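Long-range contact in luciferase-like monooxygenase (Streptomyces bottropensis, PDB 4US5), which probably acts as a flavin-dependent monooxygenase of the bacterial luciferase family, using molecular oxygen: residues 82-91 with 137-148. Residues are numbered along the deposited sequence; the frame is centred on the assembly and turned at random.
Sequences LSLYSPLKVA and LWRRLEQLRAYL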
loop_
_atom_site.group_PDB
_atom_site.type_symbol
_atom_site.label_atom_id
_atom_site.label_comp_id
_atom_site.label_asym_id
_atom_site.label_seq_id
_atom_site.Cartn_x
_atom_site.Cartn_y
_atom_site.Cartn_z
ATOM N N LEU B 82 -9.516 10.125 -4.641
ATOM C CA LEU B 82 -9.387 10.820 -3.376
ATOM C C LEU B 82 -10.741 11.061 -2.699
ATOM O O LEU B 82 -10.801 11.155 -1.475
ATOM C CB LEU B 82 -8.652 12.139 -3.574
ATOM C CG LEU B 82 -8.415 12.993 -2.347
ATOM C CD1 LEU B 82 -7.634 12.281 -1.270
ATOM C CD2 LEU B 82 -7.689 14.288 -2.761
ATOM N N SER B 83 -11.817 11.096 -3.483
ATOM C CA SER B 83 -13.143 11.292 -2.903
ATOM C C SER B 83 -13.542 10.174 -1.988
ATOM O O SER B 83 -14.468 10.327 -1.217
ATOM C CB SER B 83 -14.209 11.423 -3.975
ATOM O OG SER B 83 -13.992 12.576 -4.756
ATOM N N LEU B 84 -12.853 9.025 -2.093
ATOM C CA LEU B 84 -13.199 7.860 -1.310
ATOM C C LEU B 84 -12.472 7.781 0.019
ATOM O O LEU B 84 -12.783 6.916 0.822
ATOM C CB LEU B 84 -12.875 6.567 -2.096
ATOM C CG LEU B 84 -13.490 6.381 -3.450
ATOM C CD1 LEU B 84 -12.947 5.078 -4.066
ATOM C CD2 LEU B 84 -15.005 6.340 -3.347
ATOM N N TYR B 85 -11.456 8.624 0.214
ATOM C CA TYR B 85 -10.530 8.464 1.298
ATOM C C TYR B 85 -10.332 9.732 2.114
ATOM O O TYR B 85 -10.463 10.816 1.609
ATOM C CB TYR B 85 -9.165 8.051 0.736
ATOM C CG TYR B 85 -9.237 6.826 -0.152
ATOM C CD1 TYR B 85 -9.649 5.601 0.369
ATOM C CD2 TYR B 85 -9.006 6.915 -1.504
ATOM C CE1 TYR B 85 -9.784 4.499 -0.432
ATOM C CE2 TYR B 85 -9.075 5.798 -2.321
ATOM C CZ TYR B 85 -9.469 4.587 -1.775
ATOM O OH TYR B 85 -9.511 3.484 -2.578
ATOM N N SER B 86 -9.915 9.554 3.360
ATOM C CA SER B 86 -9.375 10.665 4.140
ATOM C C SER B 86 -8.138 11.206 3.455
ATOM O O SER B 86 -7.238 10.451 3.159
ATOM C CB SER B 86 -9.001 10.168 5.536
ATOM O OG SER B 86 -8.150 11.084 6.181
ATOM N N PRO B 87 -8.070 12.540 3.233
ATOM C CA PRO B 87 -6.839 13.097 2.702
ATOM C C PRO B 87 -5.605 12.871 3.581
ATOM O O PRO B 87 -4.514 12.771 3.062
ATOM C CB PRO B 87 -7.162 14.586 2.549
ATOM C CG PRO B 87 -8.646 14.606 2.352
ATOM C CD PRO B 87 -9.158 13.545 3.264
ATOM N N LEU B 88 -5.779 12.731 4.897
ATOM C CA LEU B 88 -4.660 12.444 5.761
ATOM C C LEU B 88 -4.120 11.031 5.514
ATOM O O LEU B 88 -2.926 10.817 5.466
ATOM C CB LEU B 88 -5.051 12.575 7.218
ATOM C CG LEU B 88 -3.979 12.159 8.223
ATOM C CD1 LEU B 88 -2.682 12.933 8.030
ATOM C CD2 LEU B 88 -4.518 12.332 9.622
ATOM N N LYS B 89 -5.024 10.084 5.396
ATOM C CA LYS B 89 -4.624 8.709 5.069
ATOM C C LYS B 89 -3.847 8.664 3.784
ATOM O O LYS B 89 -2.789 8.049 3.710
ATOM C CB LYS B 89 -5.843 7.809 4.990
ATOM C CG LYS B 89 -5.555 6.383 4.510
ATOM C CD LYS B 89 -4.486 5.687 5.322
ATOM C CE LYS B 89 -4.348 4.227 4.877
ATOM N NZ LYS B 89 -3.326 3.487 5.671
ATOM N N VAL B 90 -4.356 9.283 2.740
ATOM C CA VAL B 90 -3.628 9.318 1.484
ATOM C C VAL B 90 -2.230 9.944 1.634
ATOM O O VAL B 90 -1.245 9.443 1.080
ATOM C CB VAL B 90 -4.455 10.020 0.387
ATOM C CG1 VAL B 90 -3.664 10.161 -0.917
ATOM C CG2 VAL B 90 -5.730 9.237 0.120
ATOM N N ALA B 91 -2.162 11.065 2.345
ATOM C CA ALA B 91 -0.896 11.727 2.605
ATOM C C ALA B 91 0.090 10.802 3.314
ATOM O O ALA B 91 1.247 10.726 2.936
ATOM C CB ALA B 91 -1.126 13.003 3.420
ATOM N N LEU B 137 -14.065 17.325 -4.266
ATOM C CA LEU B 137 -12.744 16.791 -4.637
ATOM C C LEU B 137 -11.702 17.874 -4.511
ATOM O O LEU B 137 -10.630 17.645 -3.939
ATOM C CB LEU B 137 -12.761 16.204 -6.036
ATOM C CG LEU B 137 -11.413 15.662 -6.544
ATOM C CD1 LEU B 137 -10.852 14.627 -5.576
ATOM C CD2 LEU B 137 -11.573 15.054 -7.935
ATOM N N TRP B 138 -12.021 19.082 -4.994
ATOM C CA TRP B 138 -11.031 20.166 -4.975
ATOM C C TRP B 138 -10.717 20.612 -3.556
ATOM O O TRP B 138 -9.562 20.939 -3.246
ATOM C CB TRP B 138 -11.460 21.367 -5.823
ATOM C CG TRP B 138 -12.061 21.026 -7.163
ATOM C CD1 TRP B 138 -13.166 21.602 -7.723
ATOM C CD2 TRP B 138 -11.613 20.024 -8.099
ATOM N NE1 TRP B 138 -13.425 21.035 -8.943
ATOM C CE2 TRP B 138 -12.494 20.059 -9.197
ATOM C CE3 TRP B 138 -10.553 19.107 -8.113
ATOM C CZ2 TRP B 138 -12.354 19.208 -10.313
ATOM C CZ3 TRP B 138 -10.419 18.256 -9.215
ATOM C CH2 TRP B 138 -11.320 18.318 -10.305
ATOM N N ARG B 139 -11.706 20.543 -2.677
ATOM C CA ARG B 139 -11.489 20.757 -1.256
ATOM C C ARG B 139 -10.572 19.687 -0.624
ATOM O O ARG B 139 -9.681 20.003 0.161
ATOM C CB ARG B 139 -12.814 20.736 -0.515
ATOM C CG ARG B 139 -12.736 21.197 0.936
ATOM C CD ARG B 139 -13.994 20.886 1.729
ATOM N NE ARG B 139 -15.176 21.625 1.250
ATOM C CZ ARG B 139 -15.574 22.824 1.707
ATOM N NH1 ARG B 139 -14.887 23.464 2.652
ATOM N NH2 ARG B 139 -16.666 23.397 1.207
ATOM N N ARG B 140 -10.831 18.432 -0.944
ATOM C CA ARG B 140 -9.977 17.320 -0.460
ATOM C C ARG B 140 -8.558 17.470 -0.956
ATOM O O ARG B 140 -7.598 17.222 -0.243
ATOM C CB ARG B 140 -10.530 15.988 -0.940
ATOM C CG ARG B 140 -11.709 15.494 -0.180
ATOM C CD ARG B 140 -12.372 14.322 -0.895
ATOM N NE ARG B 140 -13.551 13.948 -0.161
ATOM C CZ ARG B 140 -13.567 13.145 0.879
ATOM N NH1 ARG B 140 -12.488 12.496 1.256
ATOM N NH2 ARG B 140 -14.699 12.952 1.521
ATOM N N LEU B 141 -8.435 17.917 -2.184
ATOM C CA LEU B 141 -7.155 18.118 -2.796
ATOM C C LEU B 141 -6.352 19.227 -2.080
ATOM O O LEU B 141 -5.145 19.101 -1.888
ATOM C CB LEU B 141 -7.379 18.428 -4.283
ATOM C CG LEU B 141 -6.250 18.397 -5.283
ATOM C CD1 LEU B 141 -5.404 17.149 -5.181
ATOM C CD2 LEU B 141 -6.861 18.511 -6.682
ATOM N N GLU B 142 -7.032 20.281 -1.661
ATOM C CA GLU B 142 -6.406 21.319 -0.829
ATOM C C GLU B 142 -6.000 20.775 0.526
ATOM O O GLU B 142 -4.943 21.100 1.045
ATOM C CB GLU B 142 -7.385 22.500 -0.544
ATOM C CG GLU B 142 -6.692 23.862 -0.651
ATOM C CD GLU B 142 -6.609 24.325 -2.075
ATOM O OE1 GLU B 142 -7.561 25.019 -2.531
ATOM O OE2 GLU B 142 -5.582 24.002 -2.722
ATOM N N GLN B 143 -6.879 19.989 1.130
ATOM C CA GLN B 143 -6.565 19.359 2.407
ATOM C C GLN B 143 -5.333 18.455 2.284
ATOM O O GLN B 143 -4.466 18.437 3.149
ATOM C CB GLN B 143 -7.707 18.487 2.868
ATOM C CG GLN B 143 -8.914 19.159 3.457
ATOM C CD GLN B 143 -9.846 18.109 4.033
ATOM O OE1 GLN B 143 -10.602 17.477 3.299
ATOM N NE2 GLN B 143 -9.734 17.854 5.336
ATOM N N LEU B 144 -5.283 17.683 1.209
ATOM C CA LEU B 144 -4.140 16.785 0.953
ATOM C C LEU B 144 -2.865 17.597 0.853
ATOM O O LEU B 144 -1.859 17.253 1.433
ATOM C CB LEU B 144 -4.392 15.996 -0.330
ATOM C CG LEU B 144 -3.271 15.113 -0.846
ATOM C CD1 LEU B 144 -2.806 14.138 0.227
ATOM C CD2 LEU B 144 -3.776 14.370 -2.077
ATOM N N ARG B 145 -2.897 18.662 0.054
ATOM C CA ARG B 145 -1.711 19.518 -0.131
ATOM C C ARG B 145 -1.254 20.090 1.216
ATOM O O ARG B 145 -0.062 20.120 1.494
ATOM C CB ARG B 145 -2.039 20.604 -1.185
ATOM C CG ARG B 145 -0.933 21.443 -1.767
ATOM C CD ARG B 145 -1.585 22.472 -2.703
ATOM N NE ARG B 145 -1.009 22.483 -4.032
ATOM C CZ ARG B 145 -1.505 23.190 -5.050
ATOM N NH1 ARG B 145 -2.592 23.924 -4.895
ATOM N NH2 ARG B 145 -0.899 23.161 -6.225
ATOM N N ALA B 146 -2.198 20.451 2.081
ATOM C CA ALA B 146 -1.887 20.960 3.405
ATOM C C ALA B 146 -1.263 19.884 4.287
ATOM O O ALA B 146 -0.307 20.134 5.008
ATOM C CB ALA B 146 -3.138 21.525 4.076
ATOM N N TYR B 147 -1.778 18.658 4.214
ATOM C CA TYR B 147 -1.171 17.581 5.001
ATOM C C TYR B 147 0.235 17.267 4.529
ATOM O O TYR B 147 1.093 16.886 5.319
ATOM C CB TYR B 147 -2.031 16.331 4.964
ATOM C CG TYR B 147 -3.286 16.404 5.807
ATOM C CD1 TYR B 147 -3.234 16.779 7.139
ATOM C CD2 TYR B 147 -4.496 16.029 5.285
ATOM C CE1 TYR B 147 -4.370 16.779 7.919
ATOM C CE2 TYR B 147 -5.639 16.046 6.038
ATOM C CZ TYR B 147 -5.572 16.434 7.349
ATOM O OH TYR B 147 -6.687 16.426 8.082
ATOM N N LEU B 148 0.490 17.444 3.253
ATOM C CA LEU B 148 1.814 17.228 2.695
ATOM C C LEU B 148 2.789 18.399 2.960
ATOM O O LEU B 148 3.948 18.321 2.610
ATOM C CB LEU B 148 1.730 16.940 1.180
ATOM C CG LEU B 148 1.062 15.592 0.852
ATOM C CD1 LEU B 148 0.774 15.491 -0.632
ATOM C CD2 LEU B 148 1.964 14.435 1.298
#
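Pro87 is the knob of the apolar contact, set among Arg140, Gln143, Leu144 and Tyr147, with its CG 3.6 Å from Gln143 OE1. Leu82 pushes its CD2 branch against the helix backbone, 3.7 Å from Leu141 N, and also meets Leu144 CD2. The other branch of Leu144, CD1, lies 3.8 Å from Ala91 CB. Leu82 and Leu144 both rest on strand 105-110 as well. The aromatic contact is a CH-pi one: Leu88 CB sits over a face of the Tyr147 ring, 3.9 Å from the ring centroid. The polar group is Arg140, whose chain runs extended from CG to NE (chi2 168°) and carries the guanidinium to the turn before helix 87-100. Ser83 O lies over one face of that group. Tyr85 O lies at its edge, 2.7 Å from Arg140 NH1, but the N-H points too far off it for a good hydrogen bond. Arg140 NE makes a salt bridge with Asp136, and Arg140 NH1 one with Asp125 of the second subunit. A leucine in place of Arg140 would probably leave both aspartates without this cationic mate and weaken a tie between subunits. Helix segments 87-91 and 137-147 cross at -46°, side by side on the outside of the parallel beta/alpha barrel (TIM barrel) of the bacterial luciferase family, at the dimer interface.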